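Local coordinates for protein VMB-1 (Vibrio alginolyticus, PDB 6JV4) that probably hydrolyses the beta-lactam ring of antibiotics to a substituted beta-amino acid, as a two-zinc metallo-beta-lactamase of subclass B1, at residues I131-Y139 with N148-E156; L17-S26 with G37-N45. One frame throughout, in Å; residues are numbered along the deposited sequence.

In the fold
Both contacts are antiparallel hairpin pairings, one from each sheet of the alpha-beta/beta-alpha sandwich of metallo-beta-lactamases. Interaction 2 pairs strands of the seven-stranded sheet and interaction 1 strands of the five-stranded one; their centres lie about 13 Å apart. They meet between the sheets, where Val134 CG1 packs on Val43 CG1 at 3.6 Å and Ile131 CD1 on the same Val43 CG1 at 3.8 Å. Each also reaches the zinc site with one end: the side chain of Asn148 lies about 8 Å from a zinc ion, nearest atoms, and that of Ala38 about 6 Å.

Interaction 1. Residues I131-Y139 with N148-E156; sequences IDGVASVFY and NIVVWLPNE
Ser136 and Trp152, and likewise Phe138 and Val150, are hydrogen-bonded pairs of an antiparallel hairpin, each closed by two backbone bonds; Ser136 O takes Trp152 N at 2.8 Å, nearly straight at 174°. Val137 and Val151 form the non-hydrogen-bonded pair between them.

Apolar contacts flank this ladder. On the face of Val137 and Val151, Val137 CG1 meets Ile149 CD1 at 3.7 Å, the two side chains crossing obliquely; with chi1 at 53°, Ile149 CG1 sits between its backbone N and carbonyl carbon, and CD1 extends from there to the valine. Leu153 CD2 touches Ala135 CB at 3.6 Å. On the reverse face, Val150 CG2 lies at the edge of the Phe138 ring, near its plane, and 4.0 Å from Phe138 CB. Tyr139 brings a ring edge to the backbone, CD1 lying 3.2 Å from Asn148 O.

Polar bonds close the other end, beside the classic bulge in which Val134 and Ala135 face Ile131. Asn155 ND2 donates to Gly133 O at 3.1 Å, bent to 136°, and a water links Val134 O, Asn155 N and Glu156 OE1.

Strand 127-129 borders strand 135-138, with Glu129 bonding Ser136 OG. Strand 158-162 flanks strand 150-153, while Arg194 makes a cation-pi contact with Phe138 and Tyr195 meets the Trp152 ring.

Interaction 2. Residues L17-S26 with G37-N45; sequences LSDNVYQHIS and GASGLVVIN
A chi1 of 65° puts His24 CG between its own backbone N and carbonyl carbon and lays the ring over Gly40, whereas Gln23, extended from chi1 -179° onward, reaches along the opposite face to Ser39. Both pairings belong to the antiparallel hairpin of strands 21-30 and 36-45. Gly40 CA stands over one face of the imidazole, 3.6 Å from its centroid, a CH-pi contact in which the glycine leaves the ring room to lie against the strand. Beside the ring, the backbone bond from His24 N to Gly40 O approaches from above the carbonyl plane and is bent to 144°. Val42 CG2 comes to the ring edge. His24 NE2 is bonded to Asp53 O, and a water in the ring plane joins ND1 to Ser26 OG, which also bonds Trp56 N; a polar partner at each ring nitrogen, with Gly40 against one face, should fix the ring's rotation.

Farther along, Ile44 CD1 meets Tyr22 CE2 at 3.7 Å, and Trp67 packs edge-to-face with Tyr22. Leu17 CD1 reaches Leu41 CD2 at 3.9 Å from the bulge it forms with Ser18 opposite Val21. On the Gln23 face, Gln23 NE2 donates to Ser39 OG at 2.9 Å, the hydroxyl oxygen lying almost exactly in the plane of the Gln23 amide.

Interaction 1. Residues I131-Y139 with N148-E156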
ATOM      1  N   ILE A 131      11.153  -2.876   8.180  1.00 12.84           N
ATOM      2  CA  ILE A 131      12.553  -3.191   7.801  1.00 13.54           C
ATOM      3  C   ILE A 131      13.421  -2.236   8.615  1.00 15.11           C
ATOM      4  O   ILE A 131      13.330  -1.017   8.435  1.00 12.99           O
ATOM      5  CB  ILE A 131      12.829  -3.056   6.288  1.00 12.70           C
ATOM      6  CG1 ILE A 131      11.744  -3.709   5.418  1.00 12.91           C
ATOM      7  CG2 ILE A 131      14.229  -3.595   5.964  1.00 14.55           C
ATOM      8  CD1 ILE A 131      11.795  -3.338   3.940  1.00 12.93           C
ATOM      9  N   ASP A 132      14.261  -2.776   9.489  1.00 18.78           N
ATOM     10  CA  ASP A 132      15.058  -1.948  10.438  1.00 21.14           C
ATOM     11  C   ASP A 132      15.860  -0.884   9.680  1.00 19.22           C
ATOM     12  O   ASP A 132      16.695  -1.249   8.854  1.00 18.90           O
ATOM     13  CB  ASP A 132      15.955  -2.841  11.304  1.00 25.78           C
ATOM     14  CG  ASP A 132      15.172  -3.621  12.353  1.00 34.70           C
ATOM     15  OD1 ASP A 132      14.031  -3.193  12.708  1.00 40.58           O
ATOM     16  OD2 ASP A 132      15.700  -4.649  12.835  1.00 44.45           O
ATOM     17  N   GLY A 133      15.569   0.391   9.950  1.00 20.25           N
ATOM     18  CA  GLY A 133      16.262   1.565   9.380  1.00 19.80           C
ATOM     19  C   GLY A 133      15.824   1.892   7.957  1.00 19.12           C
ATOM     20  O   GLY A 133      16.453   2.789   7.332  1.00 21.11           O
ATOM     21  N   VAL A 134      14.865   1.146   7.402  1.00 14.44           N
ATOM     22  CA  VAL A 134      14.572   1.205   5.938  1.00 12.27           C
ATOM     23  C   VAL A 134      13.084   1.493   5.704  1.00 11.25           C
ATOM     24  O   VAL A 134      12.784   2.157   4.725  1.00 11.92           O
ATOM     25  CB  VAL A 134      14.991  -0.101   5.246  1.00 12.35           C
ATOM     26  CG1 VAL A 134      14.651  -0.142   3.764  1.00 12.54           C
ATOM     27  CG2 VAL A 134      16.489  -0.292   5.441  1.00 13.53           C
ATOM     28  N   ALA A 135      12.202   0.864   6.467  1.00 10.11           N
ATOM     29  CA  ALA A 135      10.748   0.986   6.225  1.00 10.48           C
ATOM     30  C   ALA A 135       9.996   1.007   7.545  1.00 10.67           C
ATOM     31  O   ALA A 135      10.094   0.029   8.303  1.00 12.19           O
ATOM     32  CB  ALA A 135      10.238  -0.081   5.308  1.00 10.68           C
ATOM     33  N   SER A 136       9.185   2.059   7.738  1.00 10.75           N
ATOM     34  CA  SER A 136       8.421   2.315   8.972  1.00 10.88           C
ATOM     35  C   SER A 136       6.930   2.343   8.658  1.00 10.94           C
ATOM     36  O   SER A 136       6.541   3.144   7.808  1.00 10.55           O
ATOM     37  CB  SER A 136       8.827   3.641   9.589  1.00 13.64           C
ATOM     38  OG  SER A 136      10.243   3.640   9.765  1.00 20.78           O
ATOM     39  N   VAL A 137       6.169   1.523   9.343  1.00  9.54           N
ATOM     40  CA  VAL A 137       4.677   1.544   9.260  1.00  9.10           C
ATOM     41  C   VAL A 137       4.127   2.593  10.199  1.00  9.27           C
ATOM     42  O   VAL A 137       4.606   2.745  11.361  1.00  9.49           O
ATOM     43  CB  VAL A 137       4.119   0.161   9.611  1.00  9.27           C
ATOM     44  CG1 VAL A 137       2.619   0.207   9.857  1.00  9.83           C
ATOM     45  CG2 VAL A 137       4.465  -0.832   8.525  1.00  9.73           C
ATOM     46  N   PHE A 138       3.163   3.361   9.727  1.00  8.66           N
ATOM     47  CA  PHE A 138       2.446   4.328  10.568  1.00  7.78           C
ATOM     48  C   PHE A 138       0.949   4.152  10.349  1.00  8.20           C
ATOM     49  O   PHE A 138       0.511   4.178   9.205  1.00  7.45           O
ATOM     50  CB  PHE A 138       2.834   5.767  10.268  1.00  8.02           C
ATOM     51  CG  PHE A 138       2.070   6.800  11.050  1.00  8.20           C
ATOM     52  CD1 PHE A 138       2.147   6.867  12.433  1.00  9.09           C
ATOM     53  CD2 PHE A 138       1.308   7.759  10.421  1.00  8.23           C
ATOM     54  CE1 PHE A 138       1.467   7.845  13.148  1.00  9.85           C
ATOM     55  CE2 PHE A 138       0.674   8.765  11.121  1.00  8.64           C
ATOM     56  CZ  PHE A 138       0.731   8.808  12.502  1.00  9.32           C
ATOM     57  N   TYR A 139       0.199   3.958  11.428  1.00  7.46           N
ATOM     58  CA  TYR A 139      -1.280   3.963  11.372  1.00  8.06           C
ATOM     59  C   TYR A 139      -1.792   5.359  11.701  1.00  8.22           C
ATOM     60  O   TYR A 139      -1.716   5.784  12.877  1.00  8.35           O
ATOM     61  CB  TYR A 139      -1.876   2.987  12.385  1.00  8.09           C
ATOM     62  CG  TYR A 139      -3.379   3.013  12.349  1.00  8.23           C
ATOM     63  CD1 TYR A 139      -4.096   2.744  11.197  1.00  8.24           C
ATOM     64  CD2 TYR A 139      -4.098   3.322  13.496  1.00  8.60           C
ATOM     65  CE1 TYR A 139      -5.484   2.760  11.180  1.00  8.17           C
ATOM     66  CE2 TYR A 139      -5.477   3.388  13.483  1.00  8.88           C
ATOM     67  CZ  TYR A 139      -6.191   3.112  12.324  1.00  8.62           C
ATOM     68  OH  TYR A 139      -7.570   3.210  12.363  1.00  8.74           O
ATOM     69  N   ASN A 148      -6.405   1.234   7.307  1.00  6.69           N
ATOM     70  CA  ASN A 148      -5.364   1.623   6.330  1.00  6.42           C
ATOM     71  C   ASN A 148      -4.093   2.119   7.056  1.00  6.11           C
ATOM     72  O   ASN A 148      -4.214   2.938   8.013  1.00  7.20           O
ATOM     73  CB  ASN A 148      -5.886   2.616   5.279  1.00  6.25           C
ATOM     74  CG  ASN A 148      -6.589   3.852   5.796  1.00  6.41           C
ATOM     75  OD1 ASN A 148      -6.357   4.314   6.968  1.00  8.05           O
ATOM     76  ND2 ASN A 148      -7.462   4.370   4.980  1.00  4.59           N
ATOM     77  N   ILE A 149      -2.924   1.649   6.629  1.00  5.87           N
ATOM     78  CA  ILE A 149      -1.611   2.160   7.104  1.00  5.91           C
ATOM     79  C   ILE A 149      -0.842   2.767   5.949  1.00  6.26           C
ATOM     80  O   ILE A 149      -1.092   2.462   4.773  1.00  7.26           O
ATOM     81  CB  ILE A 149      -0.802   1.007   7.754  1.00  6.43           C
ATOM     82  CG1 ILE A 149      -0.681  -0.204   6.856  1.00  6.67           C
ATOM     83  CG2 ILE A 149      -1.419   0.634   9.097  1.00  6.15           C
ATOM     84  CD1 ILE A 149       0.364  -1.220   7.303  1.00  7.40           C
ATOM     85  N   VAL A 150       0.149   3.594   6.291  1.00  6.63           N
ATOM     86  CA  VAL A 150       1.115   4.088   5.301  1.00  6.31           C
ATOM     87  C   VAL A 150       2.488   3.533   5.682  1.00  6.84           C
ATOM     88  O   VAL A 150       2.695   3.111   6.838  1.00  7.25           O
ATOM     89  CB  VAL A 150       1.097   5.623   5.222  1.00  6.02           C
ATOM     90  CG1 VAL A 150      -0.286   6.138   4.826  1.00  6.28           C
ATOM     91  CG2 VAL A 150       1.611   6.268   6.505  1.00  6.30           C
ATOM     92  N   VAL A 151       3.387   3.585   4.721  1.00  7.36           N
ATOM     93  CA  VAL A 151       4.746   3.050   4.945  1.00  7.65           C
ATOM     94  C   VAL A 151       5.726   4.104   4.473  1.00  7.59           C
ATOM     95  O   VAL A 151       5.624   4.541   3.327  1.00  8.14           O
ATOM     96  CB  VAL A 151       4.966   1.707   4.255  1.00  7.72           C
ATOM     97  CG1 VAL A 151       6.334   1.148   4.649  1.00  8.79           C
ATOM     98  CG2 VAL A 151       3.840   0.732   4.586  1.00  7.94           C
ATOM     99  N   TRP A 152       6.630   4.493   5.361  1.00  8.38           N
ATOM    100  CA  TRP A 152       7.664   5.513   5.111  1.00  8.28           C
ATOM    101  C   TRP A 152       9.018   4.889   4.871  1.00  8.58           C
ATOM    102  O   TRP A 152       9.375   4.014   5.626  1.00  9.46           O
ATOM    103  CB  TRP A 152       7.734   6.428   6.330  1.00  8.54           C
ATOM    104  CG  TRP A 152       8.787   7.499   6.316  1.00  9.28           C
ATOM    105  CD1 TRP A 152       9.725   7.661   7.293  1.00 10.00           C
ATOM    106  CD2 TRP A 152       8.944   8.621   5.423  1.00  9.96           C
ATOM    107  NE1 TRP A 152      10.474   8.788   7.059  1.00  9.76           N
ATOM    108  CE2 TRP A 152      10.030   9.387   5.906  1.00  9.72           C
ATOM    109  CE3 TRP A 152       8.290   9.071   4.265  1.00  9.88           C
ATOM    110  CZ2 TRP A 152      10.407  10.597   5.320  1.00 10.26           C
ATOM    111  CZ3 TRP A 152       8.701  10.230   3.652  1.00 10.70           C
ATOM    112  CH2 TRP A 152       9.750  11.004   4.176  1.00 10.82           C
ATOM    113  N   LEU A 153       9.710   5.323   3.821  1.00  8.20           N
ATOM    114  CA  LEU A 153      11.062   4.834   3.481  1.00  9.06           C
ATOM    115  C   LEU A 153      11.991   6.018   3.742  1.00  9.86           C
ATOM    116  O   LEU A 153      12.104   6.902   2.906  1.00 10.49           O
ATOM    117  CB  LEU A 153      11.090   4.392   2.022  1.00  9.90           C
ATOM    118  CG  LEU A 153      10.043   3.363   1.613  1.00 10.19           C
ATOM    119  CD1 LEU A 153      10.245   2.916   0.155  1.00 11.44           C
ATOM    120  CD2 LEU A 153      10.010   2.191   2.536  1.00 10.43           C
ATOM    121  N   PRO A 154      12.569   6.114   4.960  1.00 10.48           N
ATOM    122  CA  PRO A 154      13.277   7.313   5.371  1.00 11.97           C
ATOM    123  C   PRO A 154      14.508   7.597   4.503  1.00 12.21           C
ATOM    124  O   PRO A 154      14.856   8.783   4.352  1.00 14.17           O
ATOM    125  CB  PRO A 154      13.640   6.997   6.847  1.00 12.06           C
ATOM    126  CG  PRO A 154      13.633   5.498   6.953  1.00 12.30           C
ATOM    127  CD  PRO A 154      12.438   5.153   6.070  1.00 11.87           C
ATOM    128  N   ASN A 155      15.184   6.570   3.984  1.00 12.12           N
ATOM    129  CA  ASN A 155      16.426   6.817   3.197  1.00 14.12           C
ATOM    130  C   ASN A 155      16.099   7.572   1.911  1.00 15.84           C
ATOM    131  O   ASN A 155      16.917   8.433   1.515  1.00 18.52           O
ATOM    132  CB  ASN A 155      17.209   5.530   2.951  1.00 14.63           C
ATOM    133  CG  ASN A 155      17.602   4.900   4.264  1.00 17.53           C
ATOM    134  OD1 ASN A 155      18.149   5.589   5.116  1.00 20.67           O
ATOM    135  ND2 ASN A 155      17.313   3.634   4.465  1.00 21.74           N
ATOM    136  N   GLU A 156      14.985   7.266   1.241  1.00 12.00           N
ATOM    137  CA  GLU A 156      14.620   7.860  -0.066  1.00 12.18           C
ATOM    138  C   GLU A 156      13.541   8.953   0.050  1.00 11.04           C
ATOM    139  O   GLU A 156      13.221   9.586  -0.991  1.00 12.07           O
ATOM    140  CB  GLU A 156      14.045   6.748  -0.936  1.00 12.14           C
ATOM    141  CG  GLU A 156      15.014   5.627  -1.207  1.00 12.83           C
ATOM    142  CD  GLU A 156      15.225   4.533  -0.183  1.00 14.50           C
ATOM    143  OE1 GLU A 156      14.508   4.493   0.843  1.00 15.09           O
ATOM    144  OE2 GLU A 156      16.174   3.748  -0.394  1.00 15.01           O
TER
HETATM  145  O   HOH W   1      14.493   3.801   3.437  1.00 11.50           O

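Interaction 2. Residues L17-S26 with G37-N45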
ATOM      1  N   LEU A  17      12.187   3.287  -8.829  1.00 15.45           N
ATOM      2  CA  LEU A  17      12.033   4.617  -8.171  1.00 16.80           C
ATOM      3  C   LEU A  17      13.417   4.991  -7.622  1.00 19.07           C
ATOM      4  O   LEU A  17      13.755   6.169  -7.626  1.00 20.35           O
ATOM      5  CB  LEU A  17      10.970   4.613  -7.051  1.00 15.83           C
ATOM      6  CG  LEU A  17       9.546   4.237  -7.468  1.00 14.65           C
ATOM      7  CD1 LEU A  17       8.581   4.380  -6.291  1.00 14.46           C
ATOM      8  CD2 LEU A  17       9.057   5.081  -8.621  1.00 15.43           C
ATOM      9  N   SER A  18      14.183   4.012  -7.184  1.00 20.55           N
ATOM     10  CA  SER A  18      15.577   4.225  -6.714  1.00 20.40           C
ATOM     11  C   SER A  18      16.288   2.892  -6.769  1.00 21.08           C
ATOM     12  O   SER A  18      15.649   1.894  -7.078  1.00 22.39           O
ATOM     13  CB  SER A  18      15.581   4.843  -5.328  1.00 22.91           C
ATOM     14  OG  SER A  18      15.181   3.877  -4.346  1.00 25.71           O
ATOM     15  N   ASP A  19      17.596   2.837  -6.487  1.00 20.48           N
ATOM     16  CA  ASP A  19      18.348   1.565  -6.540  1.00 21.69           C
ATOM     17  C   ASP A  19      17.706   0.504  -5.667  1.00 18.92           C
ATOM     18  O   ASP A  19      17.822  -0.666  -5.991  1.00 20.89           O
ATOM     19  CB  ASP A  19      19.792   1.765  -6.061  1.00 28.37           C
ATOM     20  CG  ASP A  19      20.640   2.421  -7.125  1.00 30.46           C
ATOM     21  OD1 ASP A  19      20.276   2.321  -8.322  1.00 31.27           O
ATOM     22  OD2 ASP A  19      21.610   3.077  -6.747  1.00 36.46           O
ATOM     23  N   ASN A  20      17.064   0.908  -4.572  1.00 16.95           N
ATOM     24  CA  ASN A  20      16.547  -0.067  -3.583  1.00 16.12           C
ATOM     25  C   ASN A  20      15.003  -0.150  -3.641  1.00 13.79           C
ATOM     26  O   ASN A  20      14.463  -0.857  -2.809  1.00 13.78           O
ATOM     27  CB  ASN A  20      17.040   0.285  -2.186  1.00 17.51           C
ATOM     28  CG  ASN A  20      18.548   0.168  -2.108  1.00 23.09           C
ATOM     29  OD1 ASN A  20      19.097  -0.855  -2.490  1.00 23.62           O
ATOM     30  ND2 ASN A  20      19.213   1.222  -1.661  1.00 25.37           N
ATOM     31  N   VAL A  21      14.332   0.652  -4.473  1.00 12.81           N
ATOM     32  CA  VAL A  21      12.847   0.759  -4.405  1.00 11.63           C
ATOM     33  C   VAL A  21      12.290   0.615  -5.821  1.00 11.12           C
ATOM     34  O   VAL A  21      12.563   1.506  -6.658  1.00 13.07           O
ATOM     35  CB  VAL A  21      12.397   2.069  -3.726  1.00 11.54           C
ATOM     36  CG1 VAL A  21      10.885   2.132  -3.557  1.00 11.44           C
ATOM     37  CG2 VAL A  21      13.026   2.236  -2.340  1.00 12.13           C
ATOM     38  N   TYR A  22      11.414  -0.367  -6.025  1.00 10.90           N
ATOM     39  CA  TYR A  22      10.677  -0.539  -7.283  1.00 11.41           C
ATOM     40  C   TYR A  22       9.190  -0.403  -6.991  1.00 11.29           C
ATOM     41  O   TYR A  22       8.750  -0.762  -5.888  1.00 10.46           O
ATOM     42  CB  TYR A  22      10.983  -1.897  -7.896  1.00 12.97           C
ATOM     43  CG  TYR A  22      12.376  -1.946  -8.477  1.00 15.96           C
ATOM     44  CD1 TYR A  22      12.591  -1.830  -9.845  1.00 18.58           C
ATOM     45  CD2 TYR A  22      13.465  -2.117  -7.639  1.00 19.24           C
ATOM     46  CE1 TYR A  22      13.876  -1.897 -10.375  1.00 21.42           C
ATOM     47  CE2 TYR A  22      14.755  -2.203  -8.158  1.00 21.49           C
ATOM     48  CZ  TYR A  22      14.951  -2.075  -9.519  1.00 22.91           C
ATOM     49  OH  TYR A  22      16.236  -2.156  -9.998  1.00 25.73           O
ATOM     50  N   GLN A  23       8.503   0.177  -7.944  1.00 10.05           N
ATOM     51  CA  GLN A  23       7.051   0.241  -7.951  1.00  9.21           C
ATOM     52  C   GLN A  23       6.529  -0.957  -8.735  1.00  9.65           C
ATOM     53  O   GLN A  23       6.801  -1.042  -9.941  1.00 10.71           O
ATOM     54  CB  GLN A  23       6.634   1.564  -8.566  1.00  9.39           C
ATOM     55  CG  GLN A  23       5.128   1.813  -8.640  1.00  9.40           C
ATOM     56  CD  GLN A  23       4.860   3.107  -9.383  1.00 10.34           C
ATOM     57  OE1 GLN A  23       5.764   3.739  -9.916  1.00 11.23           O
ATOM     58  NE2 GLN A  23       3.623   3.553  -9.437  1.00 10.30           N
ATOM     59  N   HIS A  24       5.706  -1.801  -8.141  1.00  9.24           N
ATOM     60  CA  HIS A  24       4.984  -2.857  -8.889  1.00  8.88           C
ATOM     61  C   HIS A  24       3.580  -2.379  -9.247  1.00  9.19           C
ATOM     62  O   HIS A  24       2.966  -1.665  -8.461  1.00  8.56           O
ATOM     63  CB  HIS A  24       4.931  -4.196  -8.176  1.00  9.58           C
ATOM     64  CG  HIS A  24       4.183  -4.299  -6.888  1.00  9.07           C
ATOM     65  ND1 HIS A  24       2.776  -4.396  -6.822  1.00  8.77           N
ATOM     66  CD2 HIS A  24       4.654  -4.517  -5.634  1.00  9.33           C
ATOM     67  CE1 HIS A  24       2.443  -4.581  -5.539  1.00  9.08           C
ATOM     68  NE2 HIS A  24       3.575  -4.694  -4.811  1.00  8.88           N
ATOM     69  N   ILE A  25       3.149  -2.661 -10.482  1.00  9.47           N
ATOM     70  CA  ILE A  25       1.952  -2.014 -11.045  1.00 10.15           C
ATOM     71  C   ILE A  25       1.067  -3.100 -11.661  1.00  9.87           C
ATOM     72  O   ILE A  25       1.586  -3.999 -12.354  1.00 10.46           O
ATOM     73  CB  ILE A  25       2.305  -0.935 -12.070  1.00 10.55           C
ATOM     74  CG1 ILE A  25       3.340   0.042 -11.500  1.00 11.25           C
ATOM     75  CG2 ILE A  25       1.039  -0.221 -12.518  1.00 10.60           C
ATOM     76  CD1 ILE A  25       3.838   1.040 -12.482  1.00 13.23           C
ATOM     77  N   SER A  26      -0.218  -3.033 -11.371  1.00 10.51           N
ATOM     78  CA  SER A  26      -1.208  -3.956 -11.960  1.00 10.59           C
ATOM     79  C   SER A  26      -2.474  -3.162 -12.211  1.00 10.34           C
ATOM     80  O   SER A  26      -2.466  -1.951 -11.998  1.00 10.40           O
ATOM     81  CB  SER A  26      -1.376  -5.203 -11.149  1.00 13.84           C
ATOM     82  OG  SER A  26      -1.437  -4.968  -9.772  1.00 13.94           O
ATOM     83  N   GLY A  37      -5.494   1.460 -12.205  1.00 10.65           N
ATOM     84  CA  GLY A  37      -4.134   0.982 -11.981  1.00  9.54           C
ATOM     85  C   GLY A  37      -3.885   0.913 -10.474  1.00  9.25           C
ATOM     86  O   GLY A  37      -4.493   1.689  -9.750  1.00  9.27           O
ATOM     87  N   ALA A  38      -3.072  -0.028 -10.028  1.00  8.59           N
ATOM     88  CA  ALA A  38      -2.764  -0.184  -8.589  1.00  9.60           C
ATOM     89  C   ALA A  38      -1.262  -0.296  -8.430  1.00 10.07           C
ATOM     90  O   ALA A  38      -0.619  -1.043  -9.202  1.00 10.07           O
ATOM     91  CB  ALA A  38      -3.432  -1.398  -8.053  1.00 10.86           C
ATOM     92  N   SER A  39      -0.712   0.367  -7.419  1.00  8.73           N
ATOM     93  CA  SER A  39       0.727   0.336  -7.114  1.00  9.04           C
ATOM     94  C   SER A  39       0.994  -0.302  -5.751  1.00  8.46           C
ATOM     95  O   SER A  39       0.280  -0.034  -4.808  1.00  8.90           O
ATOM     96  CB  SER A  39       1.308   1.715  -7.089  1.00  9.38           C
ATOM     97  OG  SER A  39       1.214   2.356  -8.345  1.00 10.14           O
ATOM     98  N   GLY A  40       2.076  -1.060  -5.688  1.00  8.21           N
ATOM     99  CA  GLY A  40       2.752  -1.357  -4.413  1.00  8.62           C
ATOM    100  C   GLY A  40       4.239  -1.158  -4.620  1.00  8.77           C
ATOM    101  O   GLY A  40       4.638  -0.668  -5.728  1.00  8.66           O
ATOM    102  N   LEU A  41       5.045  -1.598  -3.671  1.00  8.41           N
ATOM    103  CA  LEU A  41       6.502  -1.431  -3.757  1.00  7.99           C
ATOM    104  C   LEU A  41       7.211  -2.767  -3.549  1.00  8.33           C
ATOM    105  O   LEU A  41       6.701  -3.656  -2.866  1.00  8.92           O
ATOM    106  CB  LEU A  41       7.024  -0.378  -2.786  1.00  8.27           C
ATOM    107  CG  LEU A  41       6.414   1.030  -2.897  1.00  8.60           C
ATOM    108  CD1 LEU A  41       7.040   1.909  -1.844  1.00  9.92           C
ATOM    109  CD2 LEU A  41       6.648   1.645  -4.270  1.00  9.33           C
ATOM    110  N   VAL A  42       8.430  -2.803  -4.047  1.00  9.54           N
ATOM    111  CA  VAL A  42       9.443  -3.804  -3.635  1.00  9.71           C
ATOM    112  C   VAL A  42      10.611  -3.020  -3.066  1.00 10.18           C
ATOM    113  O   VAL A  42      11.081  -2.086  -3.751  1.00 10.44           O
ATOM    114  CB  VAL A  42       9.897  -4.702  -4.783  1.00 11.42           C
ATOM    115  CG1 VAL A  42      11.012  -5.595  -4.328  1.00 11.60           C
ATOM    116  CG2 VAL A  42       8.762  -5.525  -5.369  1.00 12.31           C
ATOM    117  N   VAL A  43      10.957  -3.321  -1.832  1.00 10.46           N
ATOM    118  CA  VAL A  43      12.074  -2.649  -1.127  1.00 11.18           C
ATOM    119  C   VAL A  43      13.186  -3.671  -0.968  1.00 12.36           C
ATOM    120  O   VAL A  43      12.953  -4.781  -0.414  1.00 12.71           O
ATOM    121  CB  VAL A  43      11.631  -2.008   0.192  1.00 11.39           C
ATOM    122  CG1 VAL A  43      12.796  -1.307   0.896  1.00 12.22           C
ATOM    123  CG2 VAL A  43      10.504  -1.032  -0.050  1.00 11.53           C
ATOM    124  N   ILE A  44      14.379  -3.260  -1.394  1.00 13.31           N
ATOM    125  CA  ILE A  44      15.582  -4.142  -1.389  1.00 14.99           C
ATOM    126  C   ILE A  44      16.495  -3.645  -0.274  1.00 14.49           C
ATOM    127  O   ILE A  44      16.789  -2.427  -0.243  1.00 16.85           O
ATOM    128  CB  ILE A  44      16.285  -4.124  -2.750  1.00 16.13           C
ATOM    129  CG1 ILE A  44      15.366  -4.615  -3.865  1.00 19.16           C
ATOM    130  CG2 ILE A  44      17.596  -4.930  -2.712  1.00 17.61           C
ATOM    131  CD1 ILE A  44      15.851  -4.256  -5.223  1.00 21.71           C
ATOM    132  N   ASN A  45      16.917  -4.582   0.577  1.00 15.66           N
ATOM    133  CA  ASN A  45      17.813  -4.377   1.733  1.00 15.71           C
ATOM    134  C   ASN A  45      18.903  -5.462   1.666  1.00 16.33           C
ATOM    135  O   ASN A  45      18.657  -6.593   2.102  1.00 17.93           O
ATOM    136  CB  ASN A  45      17.032  -4.397   3.049  1.00 18.56           C
ATOM    137  CG  ASN A  45      17.872  -4.070   4.260  1.00 20.57           C
ATOM    138  OD1 ASN A  45      18.710  -3.196   4.166  1.00 23.38           O
ATOM    139  ND2 ASN A  45      17.652  -4.730   5.387  1.00 19.62           N
TER
HETATM  140  O   HOH W   2       0.419  -3.728  -8.145  1.00 10.81           O